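Local coordinates for trichothecene 3-O-acetyltransferase TRI101 (Fusarium sporotrichioides, PDB 2ZBA), which transfers an acetyl group from acetyl-CoA to the 3-hydroxyl of trichothecene mycotoxins during their biosynthesis, as a member of the BAHD acyltransferase superfamily, at residues A[68-73]-A[83-88]; A[254-259]-A[333-338]; A[283-288]-A[439-444]; A[392-397]-A[425-430]. All coordinates share one frame; numbering follows the deposited sequence.

Contact 1 of 4, residues A[68-73]-A[83-88]; sequences QVKTEG and KIIPYE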
# COMPACT_ATOMS: atom_id res chain seq x y z
N GLN A 68 -20.61 1.93 0.87
CA GLN A 68 -19.94 3.19 1.17
C GLN A 68 -19.60 3.24 2.67
O GLN A 68 -20.28 2.61 3.48
CB GLN A 68 -20.82 4.39 0.77
CG GLN A 68 -22.07 4.53 1.63
CD GLN A 68 -22.97 5.68 1.24
OE1 GLN A 68 -22.60 6.85 1.39
NE2 GLN A 68 -24.17 5.36 0.79
N VAL A 69 -18.56 3.99 3.01
CA VAL A 69 -18.16 4.17 4.40
C VAL A 69 -18.88 5.39 5.00
O VAL A 69 -18.88 6.48 4.43
CB VAL A 69 -16.61 4.26 4.53
CG1 VAL A 69 -16.17 4.52 5.99
CG2 VAL A 69 -15.95 2.97 3.99
N LYS A 70 -19.52 5.16 6.13
CA LYS A 70 -20.24 6.20 6.85
C LYS A 70 -19.71 6.23 8.29
O LYS A 70 -19.51 5.19 8.91
CB LYS A 70 -21.73 5.85 6.82
CG LYS A 70 -22.61 6.72 7.67
CD LYS A 70 -23.63 5.84 8.41
CE LYS A 70 -25.02 6.44 8.38
NZ LYS A 70 -26.02 5.49 8.92
N THR A 71 -19.47 7.43 8.80
CA THR A 71 -18.99 7.60 10.18
C THR A 71 -20.10 8.19 11.05
O THR A 71 -20.57 9.30 10.79
CB THR A 71 -17.72 8.47 10.21
OG1 THR A 71 -16.74 7.89 9.34
CG2 THR A 71 -17.14 8.57 11.65
N GLU A 72 -20.50 7.43 12.08
CA GLU A 72 -21.59 7.79 12.99
C GLU A 72 -21.10 8.28 14.34
O GLU A 72 -20.10 7.81 14.85
CB GLU A 72 -22.45 6.56 13.27
CG GLU A 72 -23.64 6.40 12.35
CD GLU A 72 -24.61 5.37 12.88
OE1 GLU A 72 -24.19 4.21 13.08
OE2 GLU A 72 -25.80 5.72 13.09
N GLY A 73 -21.86 9.21 14.93
CA GLY A 73 -21.67 9.60 16.33
C GLY A 73 -20.49 10.51 16.58
O GLY A 73 -19.84 10.42 17.63
N LYS A 83 -18.69 2.40 9.49
CA LYS A 83 -19.33 1.17 9.05
C LYS A 83 -19.55 1.23 7.52
O LYS A 83 -19.55 2.31 6.93
CB LYS A 83 -20.66 1.00 9.79
CG LYS A 83 -21.69 2.12 9.49
CD LYS A 83 -23.03 1.90 10.18
CE LYS A 83 -22.89 1.90 11.71
NZ LYS A 83 -24.22 1.65 12.39
N ILE A 84 -19.73 0.07 6.91
CA ILE A 84 -20.03 -0.05 5.49
C ILE A 84 -21.54 -0.24 5.33
O ILE A 84 -22.10 -1.17 5.90
CB ILE A 84 -19.26 -1.24 4.81
CG1 ILE A 84 -17.74 -1.01 4.86
CG2 ILE A 84 -19.75 -1.46 3.34
CD1 ILE A 84 -16.88 -2.27 4.69
N ILE A 85 -22.18 0.67 4.59
CA ILE A 85 -23.63 0.63 4.33
C ILE A 85 -23.89 0.69 2.82
O ILE A 85 -22.99 1.07 2.06
CB ILE A 85 -24.37 1.84 5.02
CG1 ILE A 85 -23.87 3.19 4.46
CG2 ILE A 85 -24.28 1.74 6.55
CD1 ILE A 85 -24.76 4.39 4.76
N PRO A 86 -25.13 0.32 2.38
CA PRO A 86 -25.50 0.39 0.96
C PRO A 86 -25.27 1.73 0.29
O PRO A 86 -25.40 2.79 0.90
CB PRO A 86 -26.99 0.03 0.96
CG PRO A 86 -27.15 -0.86 2.14
CD PRO A 86 -26.24 -0.23 3.18
N TYR A 87 -24.93 1.67 -0.98
CA TYR A 87 -24.73 2.85 -1.79
C TYR A 87 -25.37 2.57 -3.16
O TYR A 87 -26.60 2.61 -3.27
CB TYR A 87 -23.24 3.16 -1.84
CG TYR A 87 -22.81 4.35 -2.65
CD1 TYR A 87 -23.54 5.55 -2.65
CD2 TYR A 87 -21.64 4.30 -3.39
CE1 TYR A 87 -23.10 6.65 -3.40
CE2 TYR A 87 -21.20 5.39 -4.13
CZ TYR A 87 -21.93 6.55 -4.14
OH TYR A 87 -21.45 7.62 -4.88
N GLU A 88 -24.56 2.28 -4.17
CA GLU A 88 -25.09 1.85 -5.46
C GLU A 88 -25.04 0.32 -5.58
O GLU A 88 -24.53 -0.35 -4.68
CB GLU A 88 -24.34 2.55 -6.60
CG GLU A 88 -24.41 4.06 -6.48
CD GLU A 88 -23.63 4.78 -7.55
OE1 GLU A 88 -23.04 4.11 -8.42
OE2 GLU A 88 -23.60 6.04 -7.53
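K83 reaches across to E72 in a salt bridge, NZ to OE1 2.7 Å, and meets that oxygen on its syn side, 29° out of the carboxylate plane. The two residues sit on neighbouring strands of an antiparallel beta hairpin, 68-72 and 81-85. K83 NZ also forms a salt bridge with D13, so two carboxylates share its charge. The bend at chi3 (62°) turns the end of the K83 chain toward E72. Q68 with I85 and K70 with K83 are hydrogen-bonded pairs, each closed by two backbone bonds; Q68 N to I85 O is 2.8 Å and K70 N to K83 O is 3.0 Å. V69 and I84 form the non-hydrogen-bonded pair between them. Both are buried on the face opposite the lysines, and I84 also packs on F12 and L16. I84 bonds through its backbone to I14, which makes 81-85 the middle strand of a small three-stranded sheet. Past the last bridge the Q68 side chain adds one more bond to 83-88. Its NE2 donates to P86 O at 2.9 Å, with the acceptor close to the amide plane. On the lysine face, I85 CG1 packs on Q68 CG at 3.6 Å, while I85 CD1 lies against K70 CB. Y87 crosses Q68 at about a right angle, its ring plane 57° from the amide, with CD1 3.5 Å from Q68 NE2.

Contact 2 of 4, residues A[254-259]-A[333-338]; sequences DAATKT and EPLGAT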
# COMPACT_ATOMS: atom_id res chain seq x y z
N ASP A 254 22.55 -11.33 -0.50
CA ASP A 254 23.76 -12.09 -0.16
C ASP A 254 24.65 -11.30 0.78
O ASP A 254 25.15 -11.86 1.74
CB ASP A 254 24.55 -12.48 -1.42
CG ASP A 254 25.88 -13.16 -1.09
OD1 ASP A 254 25.91 -14.00 -0.16
OD2 ASP A 254 26.90 -12.86 -1.76
N ALA A 255 24.84 -10.01 0.48
CA ALA A 255 25.69 -9.13 1.27
C ALA A 255 25.14 -8.82 2.66
O ALA A 255 25.90 -8.42 3.56
CB ALA A 255 25.98 -7.85 0.51
N ALA A 256 23.83 -8.99 2.83
CA ALA A 256 23.17 -8.90 4.13
C ALA A 256 23.35 -10.22 4.89
O ALA A 256 23.71 -10.23 6.08
CB ALA A 256 21.67 -8.57 3.96
N THR A 257 23.08 -11.33 4.20
CA THR A 257 23.34 -12.68 4.69
C THR A 257 24.80 -12.85 5.12
O THR A 257 25.06 -13.44 6.16
CB THR A 257 22.98 -13.74 3.62
OG1 THR A 257 21.60 -13.62 3.25
CG2 THR A 257 23.26 -15.17 4.13
N LYS A 258 25.73 -12.32 4.33
CA LYS A 258 27.17 -12.39 4.61
C LYS A 258 27.61 -11.59 5.84
O LYS A 258 28.75 -11.73 6.30
N THR A 259 26.72 -10.76 6.37
CA THR A 259 27.00 -9.90 7.53
C THR A 259 25.90 -9.94 8.60
O THR A 259 25.72 -8.99 9.34
CB THR A 259 27.21 -8.42 7.11
OG1 THR A 259 26.19 -8.04 6.18
CG2 THR A 259 28.60 -8.21 6.49
N GLU A 333 26.81 0.99 9.40
CA GLU A 333 26.84 -0.41 9.84
C GLU A 333 26.75 -1.37 8.64
O GLU A 333 26.39 -0.94 7.53
CB GLU A 333 25.75 -0.70 10.89
CG GLU A 333 24.31 -0.79 10.37
CD GLU A 333 23.27 -0.78 11.49
OE1 GLU A 333 23.66 -0.59 12.66
OE2 GLU A 333 22.06 -0.95 11.21
N PRO A 334 27.12 -2.65 8.83
CA PRO A 334 26.93 -3.62 7.75
C PRO A 334 25.45 -3.82 7.39
O PRO A 334 24.57 -3.77 8.27
CB PRO A 334 27.50 -4.92 8.32
CG PRO A 334 27.49 -4.75 9.79
CD PRO A 334 27.75 -3.28 10.01
N LEU A 335 25.19 -4.07 6.11
CA LEU A 335 23.84 -4.31 5.63
C LEU A 335 23.07 -5.38 6.42
O LEU A 335 21.88 -5.23 6.73
CB LEU A 335 23.87 -4.67 4.14
CG LEU A 335 22.51 -4.58 3.45
CD1 LEU A 335 21.99 -3.16 3.54
CD2 LEU A 335 22.65 -5.03 2.02
N GLY A 336 23.76 -6.47 6.75
CA GLY A 336 23.20 -7.49 7.61
C GLY A 336 22.73 -7.02 8.98
O GLY A 336 21.75 -7.54 9.50
N ALA A 337 23.44 -6.06 9.56
CA ALA A 337 23.05 -5.48 10.85
C ALA A 337 21.77 -4.68 10.70
O ALA A 337 20.87 -4.76 11.55
CB ALA A 337 24.16 -4.59 11.41
N THR A 338 21.66 -3.92 9.62
CA THR A 338 20.43 -3.18 9.35
C THR A 338 19.25 -4.10 9.05
O THR A 338 18.19 -3.94 9.64
CB THR A 338 20.61 -2.11 8.26
OG1 THR A 338 21.79 -1.36 8.52
CG2 THR A 338 19.42 -1.16 8.24
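T259 faces P334 and G336 across the meeting of two helix ends, and its side chain can be followed outward. CB rests on P334 CB at 3.7 Å. The methyl CG2 touches the same proline carbon from a little farther, at 3.9 Å. The hydroxyl OG1 works in both directions. It accepts from G336 N at 2.9 Å, with a bent N-H...O angle of 141°, and it donates to A255 O at 2.7 Å, lying in the plane of that carbonyl. A chi1 of 45° sets OG1 between the backbone N and the carbonyl carbon, from where it serves both partners. The contact joins the C-terminal end of helix 246-257 to the start of helix 335-344, with P334 at the N-cap position. G336 has no side chain, and the two backbones meet directly here: A256 O lies 3.2 Å from G336 CA. Beside it, A256 CB packs on L335 CG at 4.1 Å, and L335 also rests on helix 269-285. A256 further neighbours V267, a CoA-binding residue. The one hydrogen bond across the contact thus depends on a hydroxyl that is itself oriented by donating to A255 O, which probably leaves a lone pair turned to the N-H of G336.

Contact 3 of 4, residues A[283-288]-A[439-444]; sequences RVRLAR and DEDMER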
# COMPACT_ATOMS: atom_id res chain seq x y z
N ARG A 283 22.63 7.70 4.64
CA ARG A 283 23.90 8.16 4.08
C ARG A 283 23.81 9.54 3.44
O ARG A 283 24.54 10.45 3.86
CB ARG A 283 24.44 7.15 3.08
CG ARG A 283 25.73 7.58 2.40
CD ARG A 283 26.37 6.42 1.69
NE ARG A 283 25.60 5.96 0.54
CZ ARG A 283 24.94 4.81 0.48
NH1 ARG A 283 24.93 3.98 1.53
NH2 ARG A 283 24.27 4.49 -0.62
N VAL A 284 22.91 9.72 2.46
CA VAL A 284 22.79 11.02 1.77
C VAL A 284 22.32 12.14 2.70
O VAL A 284 22.66 13.30 2.48
CB VAL A 284 21.93 10.97 0.46
CG1 VAL A 284 22.46 9.90 -0.51
CG2 VAL A 284 20.45 10.77 0.75
N ARG A 285 21.58 11.78 3.75
CA ARG A 285 21.08 12.76 4.73
C ARG A 285 22.16 13.24 5.70
O ARG A 285 21.99 14.25 6.38
CB ARG A 285 19.88 12.20 5.51
CG ARG A 285 18.57 12.29 4.78
CD ARG A 285 17.48 11.47 5.46
NE ARG A 285 16.20 11.70 4.78
CZ ARG A 285 15.07 11.04 5.03
NH1 ARG A 285 15.03 10.08 5.97
NH2 ARG A 285 13.97 11.36 4.35
N LEU A 286 23.27 12.51 5.76
CA LEU A 286 24.45 12.94 6.50
C LEU A 286 25.06 14.23 5.95
O LEU A 286 25.83 14.88 6.64
CB LEU A 286 25.52 11.85 6.52
CG LEU A 286 25.25 10.68 7.45
CD1 LEU A 286 26.35 9.65 7.28
CD2 LEU A 286 25.16 11.19 8.89
N ALA A 287 24.70 14.58 4.72
CA ALA A 287 25.11 15.86 4.15
C ALA A 287 24.32 17.05 4.73
O ALA A 287 24.70 18.20 4.51
CB ALA A 287 25.01 15.82 2.63
N ARG A 288 23.25 16.79 5.48
CA ARG A 288 22.37 17.87 5.96
C ARG A 288 21.86 17.72 7.41
O ARG A 288 21.23 18.63 7.94
CB ARG A 288 21.19 18.12 4.99
CG ARG A 288 20.18 16.96 4.82
CD ARG A 288 18.82 17.44 4.26
NE ARG A 288 17.81 16.38 4.29
CZ ARG A 288 16.92 16.19 5.28
NH1 ARG A 288 16.88 17.00 6.33
NH2 ARG A 288 16.06 15.18 5.21
N ASP A 439 14.03 17.49 -2.42
CA ASP A 439 14.91 17.63 -3.60
C ASP A 439 16.40 17.31 -3.38
O ASP A 439 16.99 16.57 -4.17
CB ASP A 439 14.76 19.01 -4.26
CG ASP A 439 13.42 19.19 -4.97
OD1 ASP A 439 12.63 18.24 -5.09
OD2 ASP A 439 13.17 20.33 -5.43
N GLU A 440 16.99 17.86 -2.31
CA GLU A 440 18.43 17.67 -2.08
C GLU A 440 18.78 16.23 -1.73
O GLU A 440 19.85 15.75 -2.12
CB GLU A 440 19.01 18.67 -1.07
CG GLU A 440 18.59 18.48 0.38
CD GLU A 440 18.88 19.71 1.24
OE1 GLU A 440 20.08 20.04 1.46
OE2 GLU A 440 17.92 20.35 1.72
N ASP A 441 17.88 15.55 -1.02
CA ASP A 441 18.04 14.12 -0.73
C ASP A 441 17.90 13.32 -2.02
O ASP A 441 18.72 12.45 -2.30
CB ASP A 441 17.00 13.62 0.27
CG ASP A 441 17.29 14.05 1.71
OD1 ASP A 441 18.26 14.81 1.93
OD2 ASP A 441 16.51 13.63 2.61
N MSE A 442 16.85 13.61 -2.79
CA MSE A 442 16.64 12.95 -4.08
C MSE A 442 17.86 13.07 -5.01
O MSE A 442 18.28 12.08 -5.59
CB MSE A 442 15.38 13.48 -4.78
CG MSE A 442 14.95 12.65 -6.00
SE MSE A 442 14.18 10.90 -5.58
CE MSE A 442 12.34 11.48 -5.06
N GLU A 443 18.42 14.27 -5.13
CA GLU A 443 19.52 14.50 -6.07
C GLU A 443 20.84 13.89 -5.60
O GLU A 443 21.64 13.42 -6.41
CB GLU A 443 19.67 15.99 -6.45
CG GLU A 443 19.85 17.00 -5.32
CD GLU A 443 19.95 18.44 -5.84
OE1 GLU A 443 20.84 18.70 -6.69
OE2 GLU A 443 19.15 19.31 -5.42
N ARG A 444 21.05 13.88 -4.28
CA ARG A 444 22.21 13.22 -3.71
C ARG A 444 22.11 11.69 -3.81
O ARG A 444 23.13 11.02 -4.01
CB ARG A 444 22.48 13.70 -2.27
CG ARG A 444 22.96 15.15 -2.23
CD ARG A 444 23.64 15.55 -0.92
NE ARG A 444 22.74 16.28 -0.02
CZ ARG A 444 22.89 17.55 0.36
NH1 ARG A 444 23.92 18.28 -0.08
NH2 ARG A 444 22.02 18.09 1.20
O HOH W 1 21.03 15.15 1.93
O HOH W 2 13.83 13.49 2.35
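The end of helix 269-285, with the turn after it, meets the N-terminal part of helix 439-446 through a salt-bridge network centred on D441. R288 grips this carboxylate side-on with two nitrogens: NE reaches OD1 at 2.9 Å and NH2 reaches OD2 at 3.1 Å. Both oxygens lie almost in the guanidinium plane, which is turned 24° from the carboxylate. R285 NE also donates to OD2, at 2.9 Å; the R285 and D441 side chains cross at about a right angle. NE approaches OD2 from the opposite face of the carboxylate plane to R288 NH2. The R285 chain is extended from CG to NE, which presents the edge of its guanidinium to the acid. This junction packs a helix against the one that directly follows strand 431-438 of the large mixed sheet. The arginines also hold the surrounding chain: R285 bonds S418 OG and S382 O, and R288 bonds S380 O. Water 2 joins R285 NH2 to D441 OD2. Water 1 donates to D441 OD1 and accepts from R444 NE. Farther out, A287 CB sits over one face of the R444 guanidinium, 3.5 Å from NE. A salt bridge within the helix, R444 NH2 to E440 OE1, ties this guanidinium to the preceding turn. V284 CB packs on R444 CB at 3.9 Å.

Contact 4 of 4, residues A[392-397]-A[425-430]; sequences GCWEYD and KKPDGE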
# COMPACT_ATOMS: atom_id res chain seq x y z
N GLY A 392 -0.79 -9.81 -5.77
CA GLY A 392 -0.76 -10.67 -6.96
C GLY A 392 -1.25 -10.05 -8.27
O GLY A 392 -1.63 -10.77 -9.18
N CYS A 393 -1.21 -8.71 -8.37
CA CYS A 393 -1.88 -8.00 -9.49
C CYS A 393 -1.33 -8.27 -10.90
O CYS A 393 -2.05 -8.07 -11.88
CB CYS A 393 -1.90 -6.50 -9.22
SG CYS A 393 -3.35 -5.91 -8.31
N TRP A 394 -0.06 -8.68 -11.00
CA TRP A 394 0.56 -9.02 -12.29
C TRP A 394 -0.08 -10.24 -12.97
O TRP A 394 0.25 -10.55 -14.12
CB TRP A 394 2.07 -9.33 -12.13
CG TRP A 394 2.95 -8.14 -11.89
CD1 TRP A 394 3.40 -7.69 -10.69
CD2 TRP A 394 3.53 -7.29 -12.88
NE1 TRP A 394 4.20 -6.59 -10.86
CE2 TRP A 394 4.31 -6.32 -12.20
CE3 TRP A 394 3.46 -7.23 -14.28
CZ2 TRP A 394 5.00 -5.32 -12.86
CZ3 TRP A 394 4.16 -6.25 -14.94
CH2 TRP A 394 4.91 -5.30 -14.23
N GLU A 395 -0.96 -10.92 -12.24
CA GLU A 395 -1.59 -12.16 -12.70
C GLU A 395 -3.02 -12.03 -13.24
O GLU A 395 -3.56 -12.99 -13.79
CB GLU A 395 -1.60 -13.20 -11.56
CG GLU A 395 -0.19 -13.65 -11.13
CD GLU A 395 0.57 -14.33 -12.26
OE1 GLU A 395 -0.05 -15.13 -13.02
OE2 GLU A 395 1.79 -14.07 -12.39
N TYR A 396 -3.66 -10.86 -13.08
CA TYR A 396 -5.08 -10.75 -13.39
C TYR A 396 -5.28 -10.22 -14.80
O TYR A 396 -4.68 -9.22 -15.18
CB TYR A 396 -5.83 -9.86 -12.38
CG TYR A 396 -5.42 -10.06 -10.92
CD1 TYR A 396 -5.09 -11.33 -10.44
CD2 TYR A 396 -5.39 -8.99 -10.03
CE1 TYR A 396 -4.70 -11.51 -9.10
CE2 TYR A 396 -5.02 -9.16 -8.70
CZ TYR A 396 -4.68 -10.42 -8.24
OH TYR A 396 -4.32 -10.62 -6.93
N ASP A 397 -6.13 -10.91 -15.55
CA ASP A 397 -6.39 -10.57 -16.96
C ASP A 397 -7.81 -10.04 -17.16
O ASP A 397 -8.06 -9.32 -18.12
CB ASP A 397 -6.13 -11.79 -17.86
CG ASP A 397 -7.02 -12.98 -17.51
OD1 ASP A 397 -6.51 -13.92 -16.87
OD2 ASP A 397 -8.21 -12.98 -17.87
N LYS A 425 5.80 -7.47 -6.94
CA LYS A 425 7.05 -7.96 -7.52
C LYS A 425 6.76 -8.56 -8.89
O LYS A 425 5.88 -9.44 -9.04
CB LYS A 425 7.69 -8.98 -6.56
CG LYS A 425 8.89 -9.76 -7.07
CD LYS A 425 9.22 -10.84 -6.07
CE LYS A 425 9.82 -12.09 -6.71
NZ LYS A 425 9.69 -13.25 -5.75
N LYS A 426 7.49 -8.06 -9.89
CA LYS A 426 7.26 -8.49 -11.28
C LYS A 426 7.53 -9.99 -11.35
O LYS A 426 8.38 -10.49 -10.62
CB LYS A 426 8.15 -7.71 -12.26
CG LYS A 426 7.68 -7.72 -13.70
CD LYS A 426 8.34 -6.59 -14.48
CE LYS A 426 7.95 -6.63 -15.95
NZ LYS A 426 8.98 -5.91 -16.75
N PRO A 427 6.76 -10.71 -12.19
CA PRO A 427 6.95 -12.16 -12.32
C PRO A 427 8.38 -12.63 -12.59
O PRO A 427 8.67 -13.81 -12.37
CB PRO A 427 6.00 -12.52 -13.47
CG PRO A 427 4.88 -11.52 -13.31
CD PRO A 427 5.62 -10.25 -12.99
N ASP A 428 9.24 -11.72 -13.05
CA ASP A 428 10.66 -12.01 -13.30
C ASP A 428 11.56 -11.77 -12.07
O ASP A 428 12.72 -12.17 -12.08
CB ASP A 428 11.20 -11.28 -14.55
CG ASP A 428 11.26 -9.75 -14.41
OD1 ASP A 428 11.16 -9.22 -13.28
OD2 ASP A 428 11.43 -9.06 -15.45
N GLY A 429 11.00 -11.14 -11.04
CA GLY A 429 11.68 -10.91 -9.77
C GLY A 429 12.13 -9.48 -9.57
O GLY A 429 12.71 -9.14 -8.55
N GLU A 430 11.87 -8.63 -10.57
CA GLU A 430 12.26 -7.23 -10.47
C GLU A 430 11.41 -6.55 -9.41
O GLU A 430 10.21 -6.81 -9.30
CB GLU A 430 12.08 -6.51 -11.82
CG GLU A 430 12.39 -5.01 -11.78
CD GLU A 430 11.75 -4.24 -12.94
OE1 GLU A 430 10.51 -4.29 -13.13
OE2 GLU A 430 12.51 -3.56 -13.67
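A lysine and a proline in succession cover one face of the W394 indole, and no hydrogen bond crosses between the segments. K426 CG sits over the six-membered ring, 3.7 Å from its centroid and only 14° off the normal. P427 CD lies over the five-membered ring at 3.8 Å, 26° off the normal. Both are CH-pi contacts. Beyond CG the K426 chain stays extended, and its CD and CE run on past the rim of the benzo ring at CH2; CD is 3.7 Å from W394 CH2. The indole NE1 has K426 CA close by at 3.6 Å, but its hydrogen bond goes to P424 O. That bond helps fix how the ring is turned. Two surface loops meet here. W394 belongs to a short 3-10 turn, 393-395. K426 to G429 form a type I beta turn, in the connection from strand 419-422 to strand 431-438. G429 N bonds back to K426 O across the turn, and D428 OD1 accepts from E430 N at 2.9 Å in an Asx turn. K425, just before the turn, has its side chain about 5 Å from bound coenzyme A. At the margin, P427 CG approaches W394 CB to 3.8 Å and lies 4.1 Å from E395 OE2.

From the N terminus, contact 1 comes first and closes a short hairpin loop in the N-terminal part of the chain. The other three all open after it has closed. Contact 2 opens on helix 246-257 and contact 3 on the next helix, 269-285. Contact 2 then closes at helix 335-344, before contact 3 closes at helix 439-446, so the two cross along the chain. Their nearest atoms are about 8 Å apart. Contact 4 opens and closes between the two segments of contact 3, joining loops at 392-397 and 425-430. Contacts 2 and 3 tie helices together on the far side of the chain's centre from contact 1. Contact 4 approaches bound coenzyme A more closely than contact 2 does.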